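Local coordinates for bartonella effector protein (Bep) substrate of VirB T4SS (Bartonella sp. 1-1C, PDB 4PY3) that probably catalyses AMP transfer from ATP to threonine and tyrosine residues of target proteins through its N-terminal Fic domain, and is a VirB-translocated effector, at residues Y13-H17 against M18-K22. Residues are numbered along the deposited sequence; the frame is centred on the assembly and turned at random.
Sequences YAYPH and MNTLK
A14 and L21 face each other across a chain that doubles back on itself, their CA atoms 4.1 Å apart as a non-hydrogen-bonded antiparallel pair, flanked on one side by K22 N giving its hydrogen to Y13 O over 2.9 Å, nearly straight at 170° and in the carbonyl plane, and on the other by Y15 N meeting T20 O at 3.1 Å, almost head-on. Y13 O takes more than this one bond: a water donates to it at 2.6 Å and to K22 O at 2.7 Å, tying the open end of the loop together a second time.

With CG anti to its carbonyl carbon (chi1 -71°), Y15 lays its ring over the returning chain at K22, whose CA sits over one face, 3.9 Å from the ring centroid and displaced toward the rim. L21 O lies obliquely to the same ring, nearest CE2, and the hydroxyl is tied to N23 N. The K22 side chain, extended beyond CG, crosses that of Y15 obliquely and passes Y13 O and the A14 carbonyl, with CE 3.3 Å from A14 O.

This is an isolated beta bridge in the N-terminal loop ahead of helix 30-48, and K22 ties this loop of the Fic-domain construct to the hairpin of strands 85-86 and 92-93, which probably corresponds to the Fic flap: its NZ forms a salt bridge with D89 and a cation-pi contact with F87. T20 anchors the loop near helix 30-48 through OG1, bonded to M28 O and T30 OG1.

At the exposed bend, M18 CG lies over one face of the H17 imidazole, 3.7 Å from its centroid, and SD stands obliquely to the same ring. At the opposite end L21 CD2 packs against Y13 CB, and the Y13 ring meets W76 edge-to-face.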
loop_
_atom_site.group_PDB
_atom_site.type_symbol
_atom_site.label_atom_id
_atom_site.label_comp_id
_atom_site.label_asym_id
_atom_site.label_seq_id
_atom_site.Cartn_x
_atom_site.Cartn_y
_atom_site.Cartn_z
ATOM N N TYR A 13 -3.931 -16.812 8.480
ATOM C CA TYR A 13 -2.790 -16.186 7.818
ATOM C C TYR A 13 -1.466 -16.519 8.533
ATOM O O TYR A 13 -0.412 -16.535 7.916
ATOM C CB TYR A 13 -2.950 -14.654 7.742
ATOM C CG TYR A 13 -3.914 -14.144 6.693
ATOM C CD1 TYR A 13 -3.585 -14.162 5.343
ATOM C CD2 TYR A 13 -5.143 -13.613 7.048
ATOM C CE1 TYR A 13 -4.467 -13.681 4.380
ATOM C CE2 TYR A 13 -6.028 -13.127 6.091
ATOM C CZ TYR A 13 -5.683 -13.169 4.762
ATOM O OH TYR A 13 -6.569 -12.677 3.815
ATOM N N ALA A 14 -1.520 -16.759 9.836
ATOM C CA ALA A 14 -0.318 -17.068 10.618
ATOM C C ALA A 14 -0.232 -18.576 10.914
ATOM O O ALA A 14 -1.217 -19.287 10.757
ATOM C CB ALA A 14 -0.324 -16.280 11.920
ATOM N N TYR A 15 0.935 -19.054 11.330
ATOM C CA TYR A 15 1.100 -20.491 11.659
ATOM C C TYR A 15 0.297 -20.882 12.905
ATOM O O TYR A 15 0.065 -20.048 13.768
ATOM C CB TYR A 15 2.582 -20.845 11.839
ATOM C CG TYR A 15 3.365 -20.834 10.559
ATOM C CD1 TYR A 15 3.245 -21.864 9.638
ATOM C CD2 TYR A 15 4.242 -19.789 10.262
ATOM C CE1 TYR A 15 3.980 -21.865 8.459
ATOM C CE2 TYR A 15 4.974 -19.777 9.079
ATOM C CZ TYR A 15 4.840 -20.815 8.185
ATOM O OH TYR A 15 5.570 -20.793 7.026
ATOM N N PRO A 16 -0.143 -22.147 13.010
ATOM C CA PRO A 16 -0.946 -22.533 14.188
ATOM C C PRO A 16 -0.172 -22.499 15.495
ATOM O O PRO A 16 -0.765 -22.335 16.543
ATOM C CB PRO A 16 -1.374 -23.971 13.894
ATOM C CG PRO A 16 -1.119 -24.165 12.435
ATOM C CD PRO A 16 0.030 -23.273 12.084
ATOM N N HIS A 17 1.140 -22.633 15.395
ATOM C CA HIS A 17 2.008 -22.716 16.554
ATOM C C HIS A 17 2.940 -21.508 16.720
ATOM O O HIS A 17 3.566 -21.370 17.773
ATOM C CB HIS A 17 2.835 -24.016 16.501
ATOM C CG HIS A 17 3.860 -24.029 15.415
ATOM N ND1 HIS A 17 3.539 -23.874 14.084
ATOM C CD2 HIS A 17 5.201 -24.167 15.460
ATOM C CE1 HIS A 17 4.637 -23.919 13.357
ATOM N NE2 HIS A 17 5.662 -24.091 14.168
ATOM N N MET A 18 3.022 -20.642 15.713
ATOM C CA MET A 18 3.750 -19.366 15.835
ATOM C C MET A 18 3.025 -18.161 15.208
ATOM O O MET A 18 2.266 -18.294 14.251
ATOM C CB MET A 18 5.124 -19.503 15.198
ATOM C CG MET A 18 5.901 -20.721 15.634
ATOM S SD MET A 18 7.671 -20.581 15.350
ATOM C CE MET A 18 8.076 -19.301 16.529
ATOM N N ASN A 19 3.260 -16.966 15.753
ATOM C CA ASN A 19 2.597 -15.746 15.221
ATOM C C ASN A 19 3.036 -15.320 13.867
ATOM O O ASN A 19 2.478 -14.359 13.326
ATOM C CB ASN A 19 3.004 -14.502 15.963
ATOM C CG ASN A 19 2.752 -14.565 17.401
ATOM O OD1 ASN A 19 1.912 -15.325 17.841
ATOM N ND2 ASN A 19 3.465 -13.744 18.164
ATOM N N THR A 20 4.154 -15.852 13.427
ATOM C CA THR A 20 4.717 -15.493 12.165
ATOM C C THR A 20 3.743 -15.797 11.033
ATOM O O THR A 20 2.996 -16.774 11.082
ATOM C CB THR A 20 5.999 -16.291 12.008
ATOM O OG1 THR A 20 6.892 -15.951 13.080
ATOM C CG2 THR A 20 6.646 -16.025 10.695
ATOM N N LEU A 21 3.746 -14.928 10.018
ATOM C CA LEU A 21 2.887 -15.110 8.858
ATOM C C LEU A 21 3.356 -16.325 8.054
ATOM O O LEU A 21 4.555 -16.515 7.824
ATOM C CB LEU A 21 2.862 -13.850 7.975
ATOM C CG LEU A 21 2.061 -12.658 8.507
ATOM C CD1 LEU A 21 2.298 -11.398 7.678
ATOM C CD2 LEU A 21 0.569 -12.961 8.549
ATOM N N LYS A 22 2.400 -17.116 7.587
ATOM C CA LYS A 22 2.718 -18.261 6.742
ATOM C C LYS A 22 3.405 -17.759 5.489
ATOM O O LYS A 22 3.005 -16.737 4.930
ATOM C CB LYS A 22 1.459 -19.032 6.341
ATOM C CG LYS A 22 0.786 -19.768 7.473
ATOM C CD LYS A 22 -0.525 -20.362 6.983
ATOM C CE LYS A 22 -1.218 -21.194 8.043
ATOM N NZ LYS A 22 -2.521 -21.693 7.546
HETATM O O HOH W 1 0.528 -15.773 5.600
#